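Local coordinates for uncharacterized protein (Bombyx mori, PDB 5AZ0) that probably catalyses the NADPH-dependent reduction of carbonyl compounds to alcohols, as a silkworm member of the aldo-keto reductase family, at residues V6-F9 with D15-P18; K53-L58 with E78-Q83; A61-Y66 with Q86-E91; T71-R76 with L123-L128. One frame throughout, in Å; residues are numbered along the deposited sequence.

Interaction 1 (V6-F9 with D15-P18); sequences VPNF and DEIP
Phe9 and Ile17 form an antiparallel hydrogen-bonded pair. Phe9 N gives its hydrogen to Ile17 O (2.8 Å), and Ile17 N returns one to Phe9 O (2.8 Å). The second bond is nearly straight, 168° at the hydrogen; the first is more bent. Three CA-H...O contacts accompany them, among them Glu16 CA to Phe9 O at 3.3 Å. Next to this couple, Asn8 and Pro18 make a non-hydrogen-bonded pair, with their CA atoms 4.1 Å apart.

Together these pairs define the beta hairpin of strands 8-10 and 16-18. In aldo-keto reductases such an N-terminal hairpin closes the bottom of the (beta/alpha)8 barrel. Ile17 and Pro18 accordingly rest against Phe100 of barrel strand 100-105.

Apolar contacts are few. Phe9 and Ile17 put their side chains on the same face of the hairpin, where Phe9 CB meets Ile17 CG2 at 4.1 Å, while the Phe9 ring leads away from strand 16-18. Val6 CG1 reaches Pro18 CB across a right-angled approach.

The polar side chains lie at the margin. In Asn8, chi1 of -60° and chi2 of -47° together bring OD1 alongside the proline ring, 3.3 Å from Pro18 CG. The ND2 branch of Asn8 turns to Glu16 and stands 3.2 Å from Glu16 OE1. The two side chains cross at about a right angle there. The other carboxylate oxygen, Glu16 OE2, is held in a salt bridge with Lys10 at the end of strand 8-10.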
# COMPACT_ATOMS: atom_id res chain seq x y z
N VAL A 6 -1.30 16.96 -5.30
CA VAL A 6 -0.87 15.62 -5.62
C VAL A 6 -1.23 15.23 -7.05
O VAL A 6 -2.35 15.14 -7.41
CB VAL A 6 -1.41 14.62 -4.60
CG1 VAL A 6 -0.84 13.23 -4.88
CG2 VAL A 6 -0.99 15.02 -3.19
N PRO A 7 -0.25 15.02 -7.91
CA PRO A 7 -0.64 14.51 -9.22
C PRO A 7 -1.15 13.01 -9.19
O PRO A 7 -0.94 12.28 -8.21
CB PRO A 7 0.68 14.58 -10.02
CG PRO A 7 1.71 14.39 -8.99
CD PRO A 7 1.22 15.06 -7.73
N ASN A 8 -1.81 12.65 -10.28
CA ASN A 8 -2.43 11.36 -10.49
C ASN A 8 -1.74 10.55 -11.56
O ASN A 8 -1.34 11.12 -12.54
CB ASN A 8 -3.91 11.50 -10.84
CG ASN A 8 -4.72 12.23 -9.74
OD1 ASN A 8 -4.66 11.97 -8.52
ND2 ASN A 8 -5.42 13.19 -10.17
N PHE A 9 -1.60 9.24 -11.33
CA PHE A 9 -1.29 8.25 -12.40
C PHE A 9 -2.56 7.66 -12.94
O PHE A 9 -3.59 7.75 -12.31
CB PHE A 9 -0.36 7.19 -11.87
CG PHE A 9 0.98 7.73 -11.34
CD1 PHE A 9 1.66 8.76 -11.96
CD2 PHE A 9 1.62 7.10 -10.31
CE1 PHE A 9 2.89 9.18 -11.49
CE2 PHE A 9 2.83 7.52 -9.83
CZ PHE A 9 3.49 8.54 -10.43
N ASP A 15 -9.26 4.90 -14.78
CA ASP A 15 -9.39 5.74 -13.60
C ASP A 15 -8.03 6.26 -13.22
O ASP A 15 -7.04 5.68 -13.52
CB ASP A 15 -9.97 4.98 -12.40
CG ASP A 15 -11.41 4.58 -12.57
OD1 ASP A 15 -12.08 5.16 -13.44
OD2 ASP A 15 -11.84 3.59 -11.94
N GLU A 16 -8.04 7.32 -12.48
CA GLU A 16 -6.83 7.92 -11.87
C GLU A 16 -6.59 7.48 -10.48
O GLU A 16 -7.54 7.31 -9.73
CB GLU A 16 -7.07 9.46 -11.74
CG GLU A 16 -7.13 10.07 -13.09
CD GLU A 16 -7.04 11.58 -13.08
OE1 GLU A 16 -7.70 12.25 -12.26
OE2 GLU A 16 -6.34 12.03 -13.95
N ILE A 17 -5.33 7.41 -10.10
CA ILE A 17 -4.95 7.17 -8.76
C ILE A 17 -3.93 8.23 -8.32
O ILE A 17 -2.95 8.41 -8.98
CB ILE A 17 -4.40 5.77 -8.59
CG1 ILE A 17 -4.20 5.49 -7.08
CG2 ILE A 17 -3.10 5.52 -9.36
CD1 ILE A 17 -3.97 4.00 -6.78
N PRO A 18 -4.18 8.92 -7.20
CA PRO A 18 -3.21 9.94 -6.75
C PRO A 18 -1.91 9.29 -6.35
O PRO A 18 -1.91 8.23 -5.64
CB PRO A 18 -3.90 10.58 -5.51
CG PRO A 18 -5.38 10.38 -5.76
CD PRO A 18 -5.46 9.01 -6.44

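Interaction 2 (K53-L58 with E78-Q83); sequences KLLDAL and EPEIGQ
Leu55 and Ile81 mark the closest backbone approach, with their CA atoms 7.0 Å apart. Segments 53-58 and 78-83 are both helical and run in roughly the same direction. Their axes come within 10.3 Å and cross at -29°, as neighbouring helices do on the outside of a (beta/alpha)8 barrel, here helices 51-64 and 78-90.

Leu55 sets both methyls against Glu80: CD1 lies 3.8 Å and CD2 3.9 Å from Glu80 CB. Glu80 thus offers the base of its side chain, and a bend at chi2 (90°) carries its carboxylate away from the leucine. One turn further along helix 51-64, Leu58 points at Ile81. The tip methyl Ile81 CD1 is the shared partner of both leucines, 3.6 Å from Leu58 CD2 and 4.0 Å from Leu55 CD2. Leu58 and Ile81 cross at about a right angle. Val84, one turn on from Ile81 in helix 78-90, extends the apolar surface to both leucines, while Tyr22 of barrel strand 22-23 packs on Leu58 from the sheet side.

No hydrogen bond or salt bridge joins the two segments, so the fit between them depends on methyl and methylene groups meeting in shape.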
# COMPACT_ATOMS: atom_id res chain seq x y z
N LYS A 53 -4.62 9.99 16.81
CA LYS A 53 -3.65 10.85 16.08
C LYS A 53 -3.70 10.56 14.56
O LYS A 53 -3.67 11.51 13.74
CB LYS A 53 -2.23 10.67 16.63
CG LYS A 53 -2.16 10.57 18.16
CD LYS A 53 -0.75 10.72 18.69
CE LYS A 53 -0.31 12.17 18.75
NZ LYS A 53 1.17 12.22 18.93
N LEU A 54 -3.88 9.28 14.22
CA LEU A 54 -4.06 8.86 12.80
C LEU A 54 -5.25 9.56 12.19
O LEU A 54 -5.17 10.08 11.06
CB LEU A 54 -4.25 7.34 12.71
CG LEU A 54 -4.46 6.71 11.32
CD1 LEU A 54 -3.15 6.80 10.57
CD2 LEU A 54 -4.89 5.26 11.43
N LEU A 55 -6.34 9.66 12.98
CA LEU A 55 -7.60 10.24 12.48
C LEU A 55 -7.55 11.72 12.35
O LEU A 55 -8.00 12.29 11.38
CB LEU A 55 -8.73 9.87 13.42
CG LEU A 55 -8.96 8.38 13.56
CD1 LEU A 55 -10.12 8.16 14.55
CD2 LEU A 55 -9.18 7.75 12.20
N ASP A 56 -7.00 12.36 13.37
CA ASP A 56 -6.75 13.81 13.34
C ASP A 56 -5.76 14.16 12.22
O ASP A 56 -6.03 15.08 11.45
CB ASP A 56 -6.29 14.26 14.75
CG ASP A 56 -6.11 15.75 14.87
OD1 ASP A 56 -6.96 16.53 14.36
OD2 ASP A 56 -5.05 16.12 15.42
N ALA A 57 -4.66 13.41 12.05
CA ALA A 57 -3.75 13.72 10.89
C ALA A 57 -4.41 13.40 9.52
O ALA A 57 -4.20 14.12 8.52
CB ALA A 57 -2.39 13.04 11.07
N LEU A 58 -5.36 12.45 9.51
CA LEU A 58 -6.19 12.22 8.27
C LEU A 58 -7.05 13.40 7.89
O LEU A 58 -7.11 13.86 6.69
CB LEU A 58 -7.02 10.92 8.37
CG LEU A 58 -7.97 10.55 7.21
CD1 LEU A 58 -7.31 10.56 5.84
CD2 LEU A 58 -8.55 9.19 7.52
N GLU A 78 -11.22 0.54 9.82
CA GLU A 78 -12.14 1.01 8.74
C GLU A 78 -13.32 1.82 9.28
O GLU A 78 -13.67 2.87 8.70
CB GLU A 78 -12.65 -0.17 7.91
CG GLU A 78 -11.56 -0.85 7.04
CD GLU A 78 -12.00 -2.18 6.48
OE1 GLU A 78 -12.49 -2.98 7.28
OE2 GLU A 78 -11.88 -2.44 5.23
N PRO A 79 -13.95 1.39 10.41
CA PRO A 79 -15.12 2.19 10.93
C PRO A 79 -14.70 3.62 11.24
O PRO A 79 -15.31 4.57 10.77
CB PRO A 79 -15.56 1.38 12.17
CG PRO A 79 -15.06 -0.01 11.88
CD PRO A 79 -13.72 0.21 11.26
N GLU A 80 -13.55 3.79 11.87
CA GLU A 80 -13.10 5.14 12.21
C GLU A 80 -12.71 5.95 10.98
O GLU A 80 -12.93 7.18 10.92
CB GLU A 80 -11.92 5.09 13.17
CG GLU A 80 -12.21 4.49 14.55
CD GLU A 80 -11.99 2.96 14.67
OE1 GLU A 80 -12.22 2.15 13.72
OE2 GLU A 80 -11.60 2.54 15.76
N ILE A 81 -12.09 5.31 9.97
CA ILE A 81 -11.72 6.04 8.75
C ILE A 81 -13.04 6.48 8.09
O ILE A 81 -13.15 7.54 7.51
CB ILE A 81 -10.90 5.16 7.73
CG1 ILE A 81 -9.58 4.67 8.32
CG2 ILE A 81 -10.73 5.88 6.40
CD1 ILE A 81 -8.64 5.77 8.76
N GLY A 82 -14.03 5.61 8.06
CA GLY A 82 -15.28 6.02 7.40
C GLY A 82 -16.02 7.19 8.04
O GLY A 82 -16.67 7.97 7.34
N GLN A 83 -15.95 7.26 9.37
CA GLN A 83 -16.47 8.42 10.14
C GLN A 83 -15.73 9.70 9.71
O GLN A 83 -16.35 10.69 9.36
CB GLN A 83 -16.29 8.15 11.61
CG GLN A 83 -17.17 8.89 12.60
CD GLN A 83 -17.17 8.12 13.93
OE1 GLN A 83 -17.68 6.99 14.01
NE2 GLN A 83 -16.53 8.69 14.95

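Interaction 3 (A61-Y66 with Q86-E91); sequences AIDIGY and QEKINE
Lys88 NZ donates a hydrogen bond to Asp63 OD1 at 2.7 Å, a salt bridge between the C-terminal parts of helices 51-64 and 78-90, neighbours in the outer layer of the (beta/alpha)8 barrel. The ammonium group comes in on the syn side of the carboxylate, 30° out of its plane, and stands 3.2 Å from Asp63 OD2 as well. Beneath the charged end, the aliphatic part of the lysine lies obliquely against Ile62: Lys88 CG is 3.9 Å from Ile62 CD1, and Ile62 CG2 also touches the chain.

A second carboxylate completes the network, since Lys88 NZ makes a weak bond of 3.2 Å to Glu91 OE1 on its own segment. Asp63 OD1 and Glu91 OE1 are 4.5 Å apart, so the lysine probably offsets their mutual repulsion. Ser59 OG, one turn before Asp63, also bonds NZ. Kinks at chi2 (-57°) and chi3 (-53°) fold the lysine chain back to this meeting point. A methionine here would probably keep much of the contact with Ile62 but leave Asp63 and Glu91 facing each other without a positive charge between them.

Just beyond Asp63, helix 51-64 ends in a Schellman motif with Gly65, at positive phi, as its C-prime residue. Gly65 N makes a weak bond to Ile62 O, and Tyr66 N reaches back to Ala61 O at 2.9 Å.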
# COMPACT_ATOMS: atom_id res chain seq x y z
N ALA A 61 -4.86 15.90 6.60
CA ALA A 61 -4.41 15.48 5.20
C ALA A 61 -5.42 15.83 4.20
O ALA A 61 -5.12 16.46 3.16
CB ALA A 61 -4.10 14.00 5.15
N ILE A 62 -6.68 15.51 4.52
CA ILE A 62 -7.75 15.89 3.57
C ILE A 62 -7.89 17.43 3.40
O ILE A 62 -8.11 17.92 2.28
CB ILE A 62 -9.08 15.20 3.98
CG1 ILE A 62 -8.94 13.67 3.83
CG2 ILE A 62 -10.23 15.68 3.13
CD1 ILE A 62 -9.95 12.81 4.57
N ASP A 63 -7.79 18.17 4.51
CA ASP A 63 -7.86 19.67 4.46
C ASP A 63 -6.78 20.18 3.59
O ASP A 63 -7.06 21.01 2.74
CB ASP A 63 -7.70 20.35 5.84
CG ASP A 63 -8.86 20.06 6.80
OD1 ASP A 63 -9.98 19.88 6.32
OD2 ASP A 63 -8.66 19.94 8.00
N ILE A 64 -5.54 19.68 3.74
CA ILE A 64 -4.48 20.25 2.82
C ILE A 64 -4.48 19.77 1.38
O ILE A 64 -3.80 20.40 0.54
CB ILE A 64 -3.04 20.17 3.37
CG1 ILE A 64 -2.52 18.73 3.47
CG2 ILE A 64 -2.98 20.84 4.75
CD1 ILE A 64 -1.07 18.61 3.93
N GLY A 65 -5.20 18.67 1.08
CA GLY A 65 -5.32 18.19 -0.32
C GLY A 65 -5.02 16.69 -0.62
O GLY A 65 -4.98 16.31 -1.75
N TYR A 66 -4.86 15.86 0.37
CA TYR A 66 -4.75 14.42 0.14
C TYR A 66 -6.18 13.92 -0.20
O TYR A 66 -7.19 14.33 0.41
CB TYR A 66 -4.28 13.69 1.35
CG TYR A 66 -2.81 13.71 1.69
CD1 TYR A 66 -2.12 14.89 2.05
CD2 TYR A 66 -2.10 12.50 1.77
CE1 TYR A 66 -0.77 14.83 2.49
CE2 TYR A 66 -0.79 12.45 2.14
CZ TYR A 66 -0.11 13.61 2.53
OH TYR A 66 1.24 13.41 2.91
N GLN A 86 -16.82 10.75 6.25
CA GLN A 86 -18.18 11.31 6.28
C GLN A 86 -18.15 12.76 6.86
O GLN A 86 -18.83 13.66 6.34
CB GLN A 86 -19.12 10.41 7.06
CG GLN A 86 -20.59 10.84 6.98
CD GLN A 86 -21.11 10.93 5.57
OE1 GLN A 86 -21.09 9.96 4.84
NE2 GLN A 86 -21.55 12.11 5.16
N GLU A 87 -17.35 12.95 7.89
CA GLU A 87 -17.15 14.30 8.48
C GLU A 87 -16.64 15.29 7.48
O GLU A 87 -17.18 16.40 7.43
CB GLU A 87 -16.22 14.27 9.66
CG GLU A 87 -16.91 13.66 10.86
CD GLU A 87 -15.97 13.26 12.01
OE1 GLU A 87 -14.72 13.43 11.93
OE2 GLU A 87 -16.50 12.76 13.02
N LYS A 88 -15.68 14.89 6.63
CA LYS A 88 -15.06 15.84 5.73
C LYS A 88 -16.01 16.16 4.61
O LYS A 88 -16.00 17.28 4.04
CB LYS A 88 -13.73 15.33 5.16
CG LYS A 88 -12.76 14.88 6.23
CD LYS A 88 -12.41 15.92 7.28
CE LYS A 88 -11.93 17.24 6.70
NZ LYS A 88 -11.23 18.05 7.78
N ILE A 89 -16.79 15.15 4.25
CA ILE A 89 -17.84 15.36 3.27
C ILE A 89 -18.93 16.32 3.82
O ILE A 89 -19.43 17.17 3.08
CB ILE A 89 -18.49 14.03 2.84
CG1 ILE A 89 -17.49 13.24 1.95
CG2 ILE A 89 -19.81 14.30 2.10
CD1 ILE A 89 -17.92 11.84 1.52
N ASN A 90 -19.32 16.13 5.09
CA ASN A 90 -20.35 16.97 5.73
C ASN A 90 -19.83 18.41 5.83
O ASN A 90 -20.55 19.31 5.49
CB ASN A 90 -20.68 16.44 7.13
CG ASN A 90 -21.54 15.18 7.09
OD1 ASN A 90 -22.08 14.79 6.05
ND2 ASN A 90 -21.62 14.52 8.21
N GLU A 91 -18.57 18.59 6.19
CA GLU A 91 -17.91 19.91 6.22
C GLU A 91 -17.82 20.57 4.85
O GLU A 91 -17.51 21.75 4.76
CB GLU A 91 -16.51 19.82 6.83
CG GLU A 91 -16.46 19.36 8.28
CD GLU A 91 -15.05 18.96 8.72
OE1 GLU A 91 -14.09 19.41 8.05
OE2 GLU A 91 -14.90 18.22 9.72

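Interaction 4 (T71-R76 with L123-L128); sequences TAHFYR and LHRLGL
Arg125 lays its guanidinium flat on the imidazole of His73, the two planes only 5° apart and their centres separated by 4.2 Å. The overlap is offset: Arg125 NH1 sits 3.4 Å from His73 CD2, and NH2 lies 3.6 Å from His73 NE2. An alanine in place of His73 would remove the imidazole and is likely to leave one face of the Arg125 guanidinium without its stacking partner. An extended chain from CG to NE carries the guanidinium out from helix 112-126 to the ring. A salt bridge from NH1 to Glu78, the first residue of helix 78-90, helps to fix its rotation. The imidazole is brought into place by a first torsion that sets CG opposite the backbone N (chi1 179°), and Trp344 of the C-terminal tail also meets this ring.

Segment 71-76 is the loop that follows barrel strand 68-70, with a short 3-10 turn at 73-75. Tyr75 OH hydrogen-bonds Lys104 NZ, consistent with the tyrosine-lysine pair of aldo-keto reductase active sites.

Beside the stack, Thr71 turns its methyl to Leu126, CG2 to CD2 4.2 Å, while its hydroxyl bonds Thr24 OG1. Past Leu126, Gly127 takes positive phi and ends helix 112-126 in a Schellman motif.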
# COMPACT_ATOMS: atom_id res chain seq x y z
N THR A 71 -6.51 1.69 3.09
CA THR A 71 -6.76 0.95 4.27
C THR A 71 -6.99 -0.52 3.96
O THR A 71 -6.80 -0.93 2.84
CB THR A 71 -7.93 1.58 5.12
OG1 THR A 71 -7.85 1.05 6.45
CG2 THR A 71 -9.28 1.29 4.55
N ALA A 72 -7.42 -1.28 4.96
CA ALA A 72 -7.62 -2.73 4.82
C ALA A 72 -8.52 -3.28 5.94
O ALA A 72 -8.49 -2.75 6.98
CB ALA A 72 -6.27 -3.46 4.82
N HIS A 73 -9.24 -4.38 5.71
CA HIS A 73 -9.87 -5.09 6.78
C HIS A 73 -8.91 -5.36 7.93
O HIS A 73 -9.19 -4.99 9.11
CB HIS A 73 -10.47 -6.38 6.25
CG HIS A 73 -11.12 -7.20 7.31
ND1 HIS A 73 -11.37 -8.55 7.15
CD2 HIS A 73 -11.55 -6.87 8.56
CE1 HIS A 73 -11.95 -9.02 8.25
NE2 HIS A 73 -12.06 -8.01 9.12
N PHE A 74 -7.74 -5.89 7.59
CA PHE A 74 -6.72 -6.17 8.60
C PHE A 74 -6.27 -5.01 9.48
O PHE A 74 -5.70 -5.25 10.50
CB PHE A 74 -5.49 -6.81 7.93
CG PHE A 74 -4.48 -7.35 8.90
CD1 PHE A 74 -4.76 -8.49 9.63
CD2 PHE A 74 -3.21 -6.74 9.04
CE1 PHE A 74 -3.80 -9.01 10.54
CE2 PHE A 74 -2.25 -7.26 9.93
CZ PHE A 74 -2.55 -8.39 10.69
N TYR A 75 -6.40 -3.77 9.04
CA TYR A 75 -5.88 -2.65 9.80
C TYR A 75 -6.77 -2.17 10.96
O TYR A 75 -6.38 -1.27 11.69
CB TYR A 75 -5.56 -1.50 8.89
CG TYR A 75 -4.58 -1.79 7.74
CD1 TYR A 75 -3.75 -2.92 7.71
CD2 TYR A 75 -4.50 -0.90 6.70
CE1 TYR A 75 -2.88 -3.14 6.65
CE2 TYR A 75 -3.63 -1.10 5.64
CZ TYR A 75 -2.81 -2.21 5.60
OH TYR A 75 -2.00 -2.34 4.49
N ARG A 76 -7.96 -2.75 11.08
CA ARG A 76 -8.83 -2.65 12.25
C ARG A 76 -9.62 -1.36 12.29
O ARG A 76 -10.61 -1.33 12.93
CB ARG A 76 -8.12 -2.85 13.63
CG ARG A 76 -7.77 -4.30 14.00
CD ARG A 76 -6.31 -4.59 13.82
NE ARG A 76 -5.91 -5.81 14.48
CZ ARG A 76 -5.20 -6.81 13.92
NH1 ARG A 76 -4.78 -6.80 12.62
NH2 ARG A 76 -4.89 -7.86 14.69
N LEU A 123 -17.08 -2.40 3.25
CA LEU A 123 -17.81 -1.26 2.76
C LEU A 123 -18.82 -0.74 3.82
O LEU A 123 -18.99 0.49 3.99
CB LEU A 123 -18.56 -1.58 1.48
CG LEU A 123 -17.70 -1.80 0.23
CD1 LEU A 123 -18.57 -2.40 -0.85
CD2 LEU A 123 -17.16 -0.48 -0.28
N HIS A 124 -19.47 -1.67 4.53
CA HIS A 124 -20.30 -1.27 5.68
C HIS A 124 -19.47 -0.52 6.74
O HIS A 124 -19.86 0.52 7.18
CB HIS A 124 -21.07 -2.44 6.28
CG HIS A 124 -22.26 -2.02 7.07
ND1 HIS A 124 -22.20 -1.76 8.42
CD2 HIS A 124 -23.53 -1.73 6.67
CE1 HIS A 124 -23.39 -1.37 8.83
NE2 HIS A 124 -24.21 -1.37 7.79
N ARG A 125 -18.34 -1.04 7.16
CA ARG A 125 -17.52 -0.38 8.12
C ARG A 125 -17.19 1.06 7.66
O ARG A 125 -17.17 1.97 8.47
CB ARG A 125 -16.19 -1.14 8.36
CG ARG A 125 -16.39 -2.51 9.02
CD ARG A 125 -15.06 -3.13 9.49
NE ARG A 125 -15.25 -4.57 9.55
CZ ARG A 125 -14.95 -5.45 8.59
NH1 ARG A 125 -14.27 -5.10 7.46
NH2 ARG A 125 -15.35 -6.71 8.78
N LEU A 126 -16.81 1.22 6.39
CA LEU A 126 -16.35 2.49 5.86
C LEU A 126 -17.51 3.42 5.55
O LEU A 126 -17.26 4.54 5.30
CB LEU A 126 -15.62 2.26 4.52
CG LEU A 126 -14.27 1.58 4.74
CD1 LEU A 126 -13.80 0.99 3.41
CD2 LEU A 126 -13.25 2.60 5.26
N GLY A 127 -18.75 2.92 5.54
CA GLY A 127 -19.91 3.73 5.26
C GLY A 127 -20.05 4.05 3.77
O GLY A 127 -20.56 5.10 3.44
N LEU A 128 -19.64 3.15 2.86
CA LEU A 128 -19.64 3.47 1.43
C LEU A 128 -20.46 2.54 0.59
O LEU A 128 -20.67 1.36 0.97
CB LEU A 128 -18.19 3.39 0.92
CG LEU A 128 -17.16 4.22 1.64
CD1 LEU A 128 -15.75 3.89 1.13
CD2 LEU A 128 -17.47 5.70 1.45

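In the fold
Interactions 2 and 3 hold the same two helices, 51-64 and 78-90, at successive levels, their centres about 11 Å apart. Interaction 2 is made of aliphatic contacts alone; interaction 3 combines a buried isoleucine and a buried lysine with carboxylates at the exposed rim. Interaction 4 is the most buried of the four and ties the loop after strand 68-70 to helix 112-126 by a guanidinium-imidazole stack. It touches interaction 2 through Glu78, so three consecutive helices are linked side by side. Interaction 1 touches none of the others, though its nearest atoms come within about 4 Å of interaction 3, and it relies chiefly on backbone hydrogen bonds within a local hairpin.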